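Local coordinates for proteasome activator protein PA26 (Trypanosoma brucei, PDB 1YAR), which probably docks as a ring on the ends of the 20S proteasome and opens the gated pore through which substrates enter, at residues G37-Q40 with E41-G44; Q81-C84 with H85-C89; V97-I100 with R101-E104; T144-G147 with M148-R152. One frame throughout, in Å; residues are numbered along the deposited sequence.

Interaction 1 (G37-Q40 with E41-G44)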
loop_
_atom_site.group_PDB
_atom_site.type_symbol
_atom_site.label_atom_id
_atom_site.label_comp_id
_atom_site.label_asym_id
_atom_site.label_seq_id
_atom_site.Cartn_x
_atom_site.Cartn_y
_atom_site.Cartn_z
ATOM N N GLY O 37 45.420 95.557 35.538
ATOM C CA GLY O 37 46.035 96.446 36.528
ATOM C C GLY O 37 46.708 95.774 37.719
ATOM O O GLY O 37 47.736 96.247 38.197
ATOM N N THR O 38 46.130 94.683 38.216
ATOM C CA THR O 38 46.695 93.990 39.392
ATOM C C THR O 38 48.086 93.439 39.112
ATOM O O THR O 38 49.018 93.727 39.847
ATOM C CB THR O 38 45.766 92.878 39.855
ATOM O OG1 THR O 38 44.521 93.464 40.254
ATOM C CG2 THR O 38 46.289 92.218 41.161
ATOM N N LEU O 39 48.224 92.666 38.046
ATOM C CA LEU O 39 49.531 92.113 37.675
ATOM C C LEU O 39 50.569 93.194 37.363
ATOM O O LEU O 39 51.762 93.053 37.699
ATOM C CB LEU O 39 49.391 91.119 36.526
ATOM C CG LEU O 39 48.671 89.823 36.955
ATOM C CD1 LEU O 39 48.180 89.057 35.739
ATOM C CD2 LEU O 39 49.593 88.958 37.806
ATOM N N GLN O 40 50.109 94.264 36.705
ATOM C CA GLN O 40 50.950 95.444 36.477
ATOM C C GLN O 40 51.417 96.088 37.797
ATOM O O GLN O 40 52.586 96.424 37.915
ATOM C CB GLN O 40 50.227 96.462 35.591
ATOM C CG GLN O 40 49.991 96.007 34.155
ATOM C CD GLN O 40 49.016 96.930 33.408
ATOM O OE1 GLN O 40 48.900 98.114 33.751
ATOM N NE2 GLN O 40 48.302 96.386 32.408
ATOM N N GLU O 41 50.531 96.239 38.786
ATOM C CA GLU O 41 50.931 96.816 40.083
ATOM C C GLU O 41 51.916 95.885 40.807
ATOM O O GLU O 41 52.930 96.334 41.355
ATOM C CB GLU O 41 49.715 97.160 40.953
ATOM C CG GLU O 41 50.005 97.552 42.412
ATOM C CD GLU O 41 50.790 98.866 42.585
ATOM O OE1 GLU O 41 50.989 99.612 41.592
ATOM O OE2 GLU O 41 51.216 99.161 43.731
ATOM N N ILE O 42 51.627 94.582 40.784
ATOM C CA ILE O 42 52.547 93.594 41.368
ATOM C C ILE O 42 53.953 93.718 40.769
ATOM O O ILE O 42 54.944 93.752 41.514
ATOM C CB ILE O 42 51.993 92.152 41.243
ATOM C CG1 ILE O 42 50.705 91.987 42.073
ATOM C CG2 ILE O 42 53.018 91.159 41.743
ATOM C CD1 ILE O 42 49.962 90.662 41.771
ATOM N N GLU O 43 54.007 93.800 39.438
ATOM C CA GLU O 43 55.237 94.029 38.666
ATOM C C GLU O 43 55.968 95.305 39.103
ATOM O O GLU O 43 57.195 95.322 39.206
ATOM C CB GLU O 43 54.907 94.102 37.169
ATOM C CG GLU O 43 56.069 93.778 36.243
ATOM C CD GLU O 43 55.905 94.348 34.838
ATOM O OE1 GLU O 43 54.785 94.772 34.468
ATOM O OE2 GLU O 43 56.910 94.376 34.092
ATOM N N GLY O 44 55.201 96.361 39.357
ATOM C CA GLY O 44 55.733 97.641 39.852
ATOM C C GLY O 44 56.396 97.496 41.215
ATOM O O GLY O 44 57.493 98.014 41.447
HETATM O O HOH W 1 54.121 97.475 35.869
#
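From G37 to G44 the chain makes two turns of regular alpha-helix, with the N-H groups of E41, I42, E43 and G44 each reaching back four residues to the carbonyls of G37, T38, L39 and Q40. The straightest of these bonds runs from I42 N to T38 O, 2.9 Å long with an N-H...O angle of 171°. I42 also lays its side chain over the same carbonyl, its CG1 3.3 Å from T38 O. The methyl CD1 of I42 ends 4.0 Å from CG2 of T38. The first torsion of T38 (chi1 -62°) sets CG2 anti to the backbone N and OG1 beside it, which turns the methyl to I42 and leaves the hydroxyl to make a weak hydrogen bond to E33 O. A threonine thus suits a buried site: its methyl packs and its polar arm stays with the backbone. L39 joins more loosely, its CD2 4.3 Å from I42 CD1.

On the outer face, water 1 donates to Q40 O at 2.8 Å. In one of its two conformers E43 takes the second bond of this water on OE1, at 3.1 Å, and forms a salt bridge to K47 through OE2; both are therefore tentative. E41 has its CB 3.5 Å from G37 O, but its chain bends at chi2 and the carboxylate forms a salt bridge with R79. Within the bundle, T38 packs on V87, and E41 and I42 pack on L83, of helix 71-99, whereas L39 and I42 pack on helix 183-226.

Interaction 2 (Q81-C84 with H85-C89)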
loop_
_atom_site.group_PDB
_atom_site.type_symbol
_atom_site.label_atom_id
_atom_site.label_comp_id
_atom_site.label_asym_id
_atom_site.label_seq_id
_atom_site.Cartn_x
_atom_site.Cartn_y
_atom_site.Cartn_z
ATOM N N GLN O 81 51.531 95.664 51.051
ATOM C CA GLN O 81 50.383 95.488 51.934
ATOM C C GLN O 81 49.079 96.026 51.328
ATOM O O GLN O 81 48.045 95.350 51.376
ATOM C CB GLN O 81 50.658 96.082 53.321
ATOM C CG GLN O 81 49.560 95.794 54.341
ATOM C CD GLN O 81 49.984 96.098 55.768
ATOM O OE1 GLN O 81 49.147 96.372 56.604
ATOM N NE2 GLN O 81 51.294 96.043 56.044
ATOM N N ASP O 82 49.122 97.226 50.731
ATOM C CA ASP O 82 47.926 97.779 50.078
ATOM C C ASP O 82 47.451 96.872 48.945
ATOM O O ASP O 82 46.253 96.615 48.804
ATOM C CB ASP O 82 48.178 99.204 49.543
ATOM C CG ASP O 82 48.425 100.220 50.660
ATOM O OD1 ASP O 82 48.024 99.971 51.830
ATOM O OD2 ASP O 82 49.032 101.300 50.454
ATOM N N LEU O 83 48.390 96.401 48.130
ATOM C CA LEU O 83 48.050 95.486 47.058
ATOM C C LEU O 83 47.387 94.204 47.620
ATOM O O LEU O 83 46.350 93.755 47.112
ATOM C CB LEU O 83 49.299 95.163 46.226
ATOM C CG LEU O 83 49.242 94.281 44.968
ATOM C CD1 LEU O 83 49.048 92.816 45.366
ATOM C CD2 LEU O 83 48.167 94.724 43.985
ATOM N N CYS O 84 47.991 93.618 48.653
ATOM C CA CYS O 84 47.454 92.376 49.236
ATOM C C CYS O 84 46.056 92.597 49.825
ATOM O O CYS O 84 45.158 91.757 49.666
ATOM C CB CYS O 84 48.393 91.848 50.315
ATOM S SG CYS O 84 49.934 91.192 49.658
ATOM N N HIS O 85 45.884 93.716 50.530
ATOM C CA HIS O 85 44.554 94.117 51.014
ATOM C C HIS O 85 43.513 94.091 49.884
ATOM O O HIS O 85 42.451 93.479 50.035
ATOM C CB HIS O 85 44.632 95.512 51.677
ATOM C CG HIS O 85 43.303 96.115 52.044
ATOM N ND1 HIS O 85 43.161 97.457 52.339
ATOM C CD2 HIS O 85 42.075 95.566 52.216
ATOM C CE1 HIS O 85 41.899 97.711 52.644
ATOM N NE2 HIS O 85 41.218 96.583 52.573
ATOM N N ASN O 86 43.814 94.762 48.768
ATOM C CA ASN O 86 42.898 94.818 47.630
ATOM C C ASN O 86 42.578 93.440 47.026
ATOM O O ASN O 86 41.422 93.114 46.763
ATOM C CB ASN O 86 43.471 95.722 46.532
ATOM C CG ASN O 86 43.443 97.198 46.914
ATOM O OD1 ASN O 86 42.727 97.598 47.842
ATOM N ND2 ASN O 86 44.218 98.009 46.201
ATOM N N VAL O 87 43.625 92.653 46.793
ATOM C CA VAL O 87 43.475 91.305 46.255
ATOM C C VAL O 87 42.624 90.441 47.184
ATOM O O VAL O 87 41.753 89.706 46.711
ATOM C CB VAL O 87 44.843 90.656 45.969
ATOM C CG1 VAL O 87 44.677 89.156 45.660
ATOM C CG2 VAL O 87 45.539 91.393 44.782
ATOM N N TYR O 88 42.851 90.545 48.494
ATOM C CA TYR O 88 42.032 89.809 49.475
ATOM C C TYR O 88 40.538 90.136 49.332
ATOM O O TYR O 88 39.703 89.242 49.308
ATOM C CB TYR O 88 42.484 90.105 50.911
ATOM C CG TYR O 88 41.770 89.315 52.000
ATOM C CD1 TYR O 88 42.363 88.181 52.553
ATOM C CD2 TYR O 88 40.528 89.720 52.509
ATOM C CE1 TYR O 88 41.746 87.464 53.565
ATOM C CE2 TYR O 88 39.893 88.993 53.531
ATOM C CZ TYR O 88 40.521 87.865 54.050
ATOM O OH TYR O 88 39.947 87.137 55.058
ATOM N N CYS O 89 40.206 91.425 49.285
ATOM C CA CYS O 89 38.800 91.829 49.184
ATOM C C CYS O 89 38.172 91.426 47.836
ATOM O O CYS O 89 37.004 91.048 47.771
ATOM C CB CYS O 89 38.639 93.338 49.492
ATOM S SG CYS O 89 39.052 93.761 51.211
HETATM O O HOH W 2 45.446 98.903 53.029
#
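L83 and V87 are brought together by their torsions: L83 carries CG anti to its backbone N (chi1 -176°), and V87, with chi1 169°, turns CG2 back beside its own N. The methyl CD1 of L83 therefore lies 3.8 Å from CG2 of V87, and CG2 also sits 3.4 Å from L83 O, the carbonyl that accepts V87 N. Branched aliphatic residues one turn apart give a smooth ridge, which faces T38, E41, I42 and I45 of helix 24-57.

Another side of the helix is polar. The amide carbon CG of N86 comes 3.4 Å from D82 O, which is already the acceptor for N86 N at 3.1 Å. D82 and H85 do not touch directly. Water 2 stands between them, donating to D82 OD1 at 3.0 Å and hydrogen-bonded to H85 ND1 at 2.8 Å. The same OD1 forms a salt bridge with R57 of a second subunit, and the H85 side chain packs on L198 of that subunit. C84 belongs to a buried face, where it meets L131 and M148; a small, weakly polar thiol fits there.

The chemistry divides the helix into an apolar side, closed within the subunit, and a polar, hydrated side, where D82 and H85 meet the second subunit. D82 OD1 lies 5.5 Å from H85 ND1, near enough that the carboxylate might favour a protonated imidazole. That pull is probably tempered by R57 of the second subunit, whose positive charge would partly offset that of D82, so the water bridge alone does not settle the ionisation of H85.

Interaction 3 (V97-I100 with R101-E104)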
loop_
_atom_site.group_PDB
_atom_site.type_symbol
_atom_site.label_atom_id
_atom_site.label_comp_id
_atom_site.label_asym_id
_atom_site.label_seq_id
_atom_site.Cartn_x
_atom_site.Cartn_y
_atom_site.Cartn_z
ATOM N N VAL O 97 30.277 84.988 45.251
ATOM C CA VAL O 97 29.526 84.647 44.028
ATOM C C VAL O 97 29.365 83.126 43.910
ATOM O O VAL O 97 28.268 82.600 43.613
ATOM C CB VAL O 97 30.228 85.211 42.786
ATOM C CG1 VAL O 97 29.663 84.610 41.493
ATOM C CG2 VAL O 97 30.139 86.749 42.758
ATOM N N ILE O 98 30.455 82.411 44.168
ATOM C CA ILE O 98 30.381 80.938 44.183
ATOM C C ILE O 98 29.591 80.374 45.376
ATOM O O ILE O 98 28.644 79.593 45.195
ATOM C CB ILE O 98 31.801 80.327 44.104
ATOM C CG1 ILE O 98 32.526 80.855 42.859
ATOM C CG2 ILE O 98 31.707 78.806 44.074
ATOM C CD1 ILE O 98 34.043 80.616 42.882
ATOM N N ALA O 99 29.965 80.767 46.592
ATOM C CA ALA O 99 29.409 80.151 47.794
ATOM C C ALA O 99 27.891 80.278 47.911
ATOM O O ALA O 99 27.224 79.364 48.412
ATOM C CB ALA O 99 30.087 80.681 49.057
ATOM N N ILE O 100 27.339 81.391 47.441
ATOM C CA ILE O 100 25.886 81.577 47.491
ATOM C C ILE O 100 25.153 80.847 46.355
ATOM O O ILE O 100 23.928 80.965 46.240
ATOM C CB ILE O 100 25.495 83.111 47.528
ATOM C CG1 ILE O 100 25.838 83.790 46.195
ATOM C CG2 ILE O 100 26.202 83.798 48.684
ATOM C CD1 ILE O 100 25.520 85.329 46.151
ATOM N N ARG O 101 25.890 80.130 45.499
ATOM C CA ARG O 101 25.257 79.266 44.483
ATOM C C ARG O 101 25.586 77.774 44.638
ATOM O O ARG O 101 25.292 76.964 43.753
ATOM C CB ARG O 101 25.601 79.748 43.077
ATOM C CG ARG O 101 25.056 81.128 42.757
ATOM C CD ARG O 101 25.591 81.727 41.467
ATOM N NE ARG O 101 24.876 82.966 41.126
ATOM C CZ ARG O 101 25.130 84.174 41.629
ATOM N NH1 ARG O 101 26.110 84.363 42.517
ATOM N NH2 ARG O 101 24.388 85.213 41.231
ATOM N N ILE O 102 26.187 77.401 45.760
ATOM C CA ILE O 102 26.361 75.972 46.063
ATOM C C ILE O 102 24.959 75.443 46.289
ATOM O O ILE O 102 24.235 76.004 47.099
ATOM C CB ILE O 102 27.267 75.770 47.296
ATOM C CG1 ILE O 102 28.706 76.175 46.956
ATOM C CG2 ILE O 102 27.212 74.295 47.783
ATOM C CD1 ILE O 102 29.597 76.366 48.203
ATOM N N PRO O 103 24.547 74.417 45.536
ATOM C CA PRO O 103 23.139 73.996 45.549
ATOM C C PRO O 103 22.776 73.076 46.700
ATOM O O PRO O 103 23.646 72.716 47.513
ATOM C CB PRO O 103 22.984 73.260 44.210
ATOM C CG PRO O 103 24.356 72.658 43.949
ATOM C CD PRO O 103 25.352 73.650 44.563
ATOM N N GLU O 104 21.496 72.696 46.751
ATOM C CA GLU O 104 20.975 71.744 47.728
ATOM C C GLU O 104 21.943 70.560 47.864
ATOM O O GLU O 104 22.370 70.004 46.863
ATOM C CB GLU O 104 19.616 71.217 47.253
ATOM C CG GLU O 104 18.883 70.335 48.239
ATOM C CD GLU O 104 17.744 69.550 47.585
ATOM O OE1 GLU O 104 16.949 70.150 46.846
ATOM O OE2 GLU O 104 17.663 68.316 47.798
#
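R101 lies alongside V97 and I100, all three side chains pointing the same way, back along the end of helix 71-99. Its chain is extended from CG to NE, which carries the guanidinium a full turn back to V97 O. NH1 donates to that carbonyl at 3.0 Å, with an N-H...O angle of 158°, and the match is close on both sides: NH1 lies in the carbonyl plane on a lone pair, and V97 O lies only 5° out of the guanidinium plane, at its edge. Two apolar groups also touch this nitrogen, V97 CG1 at 3.7 Å and I100 CG1 at 3.7 Å. I100 reaches it because chi1 of 68° places CG1 in the crowded position between its backbone N and carbonyl carbon.

The backbone closes in a type I beta turn from A99 to I102. R101 N donates to I98 O at 2.8 Å from well above the carbonyl plane, and I102 N makes a weak bond to A99 O at 3.5 Å. I102 sends CD1 to 4.4 Å from A99 CB.

NH1 is shared with the carbonyl of Y22, and NH2 goes to that of R19. An arginine suits this place: its flat cation gathers backbone oxygens, one from the helix's last turn, where partial negative charge would accumulate, and ties the terminus of helix 71-99 to the N-terminal part of the chain.

Interaction 4 (T144-G147 with M148-R152)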
loop_
_atom_site.group_PDB
_atom_site.type_symbol
_atom_site.label_atom_id
_atom_site.label_comp_id
_atom_site.label_asym_id
_atom_site.label_seq_id
_atom_site.Cartn_x
_atom_site.Cartn_y
_atom_site.Cartn_z
ATOM N N THR O 144 54.419 81.250 51.810
ATOM C CA THR O 144 54.710 82.483 51.093
ATOM C C THR O 144 55.943 83.145 51.746
ATOM O O THR O 144 56.125 83.043 52.968
ATOM C CB THR O 144 53.442 83.384 51.101
ATOM O OG1 THR O 144 53.614 84.509 50.226
ATOM C CG2 THR O 144 53.232 83.999 52.472
ATOM N N PRO O 145 56.834 83.746 50.957
ATOM C CA PRO O 145 58.031 84.384 51.530
ATOM C C PRO O 145 57.702 85.486 52.546
ATOM O O PRO O 145 58.445 85.688 53.512
ATOM C CB PRO O 145 58.748 84.948 50.302
ATOM C CG PRO O 145 58.311 84.025 49.203
ATOM C CD PRO O 145 56.838 83.800 49.482
ATOM N N ILE O 146 56.576 86.162 52.335
ATOM C CA ILE O 146 56.138 87.210 53.229
ATOM C C ILE O 146 54.632 87.390 53.086
ATOM O O ILE O 146 54.101 87.343 51.975
ATOM C CB ILE O 146 56.953 88.527 52.974
ATOM C CG1 ILE O 146 56.996 89.383 54.229
ATOM C CG2 ILE O 146 56.487 89.294 51.730
ATOM C CD1 ILE O 146 57.943 90.606 54.087
ATOM N N GLY O 147 53.948 87.568 54.202
ATOM C CA GLY O 147 52.503 87.747 54.166
ATOM C C GLY O 147 51.987 89.171 54.257
ATOM O O GLY O 147 52.740 90.132 54.141
ATOM N N MET O 148 50.690 89.289 54.524
ATOM C CA MET O 148 49.966 90.566 54.556
ATOM C C MET O 148 50.373 91.550 55.652
ATOM O O MET O 148 50.069 92.748 55.574
ATOM C CB MET O 148 48.480 90.289 54.724
ATOM C CG MET O 148 47.794 89.915 53.455
ATOM S SD MET O 148 46.036 90.112 53.654
ATOM C CE MET O 148 45.911 91.896 53.494
ATOM N N TYR O 149 51.004 91.045 56.696
ATOM C CA TYR O 149 51.432 91.901 57.802
ATOM C C TYR O 149 52.947 92.044 57.804
ATOM O O TYR O 149 53.598 91.938 58.827
ATOM C CB TYR O 149 50.859 91.355 59.114
ATOM C CG TYR O 149 49.411 90.946 58.931
ATOM C CD1 TYR O 149 49.038 89.593 58.932
ATOM C CD2 TYR O 149 48.432 91.904 58.680
ATOM C CE1 TYR O 149 47.717 89.216 58.713
ATOM C CE2 TYR O 149 47.100 91.544 58.466
ATOM C CZ TYR O 149 46.752 90.200 58.490
ATOM O OH TYR O 149 45.447 89.851 58.269
ATOM N N ALA O 150 53.479 92.304 56.615
ATOM C CA ALA O 150 54.922 92.294 56.343
ATOM C C ALA O 150 55.597 93.517 56.955
ATOM O O ALA O 150 56.741 93.443 57.413
ATOM C CB ALA O 150 55.145 92.312 54.860
ATOM N N LEU O 151 54.884 94.635 56.929
ATOM C CA LEU O 151 55.371 95.871 57.526
ATOM C C LEU O 151 55.570 95.704 59.028
ATOM O O LEU O 151 56.618 96.048 59.551
ATOM C CB LEU O 151 54.408 97.004 57.226
ATOM C CG LEU O 151 54.855 98.456 57.287
ATOM C CD1 LEU O 151 56.350 98.648 56.984
ATOM C CD2 LEU O 151 53.978 99.234 56.312
ATOM N N ARG O 152 54.574 95.152 59.711
ATOM C CA ARG O 152 54.725 94.826 61.119
ATOM C C ARG O 152 55.844 93.811 61.384
ATOM O O ARG O 152 56.589 93.977 62.343
ATOM C CB ARG O 152 53.402 94.367 61.738
ATOM C CG ARG O 152 53.536 93.865 63.159
ATOM C CD ARG O 152 52.677 94.605 64.169
ATOM N NE ARG O 152 52.950 94.110 65.521
ATOM C CZ ARG O 152 52.113 93.366 66.256
ATOM N NH1 ARG O 152 50.900 93.041 65.804
ATOM N NH2 ARG O 152 52.495 92.960 67.464
#
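I146 and A150 make the apolar contact: CD1 of the isoleucine is 3.4 Å from the CB of A150, tighter than usual for two methyl carbons, and CG1 stands at 3.5 Å. With chi1 at -154° and the chain extended beyond it, I146 reaches forward to the first turn of helix 150-166, and a residue as small as alanine allows so close an approach. The same methyl is wedged against the backbone as well, A150 CB lying 3.3 Å from G147 O. I146 packs as well on F196, K199 and A203 of helix 183-226.

The polar part rests on G147, which is buried and whose N-H donates to E135 of a third subunit.

The aromatic part is local to sequence neighbours within 148-152. In the conformer modelled for M148, one of two, its CB sits 4.0 Å above one face of the Y149 ring, over its centre. The hydroxyl of Y149 bonds to the carbonyl of S133, and the ring makes a cation-pi contact with K199 of a second subunit.

Y149 holds the N-cap position of helix 150-166, so this is a loop-to-helix entry, placed where three copies of the activator meet, consistent with the ring assembly of 11S activators.

Each contact is local, so none closes a long loop, and the four follow in series without nesting or crossing. Interaction 1 comes first, in the middle of helix 24-57. Interaction 2 lies on helix 71-99, and the two helices pack directly on each other here. Interaction 3 ends that same helix, its centre 24 Å from that of interaction 2, and leads into the loop before helix 111-130, probably the activation loop of this family. Interaction 4 begins helix 150-166 and returns to interaction 2, where the residues entering that helix lie against Q81-H85. Interaction 2 thus joins helices 24-57 and 71-99 and the entry to helix 150-166, and interactions 2, 3 and 4 all reach a second subunit.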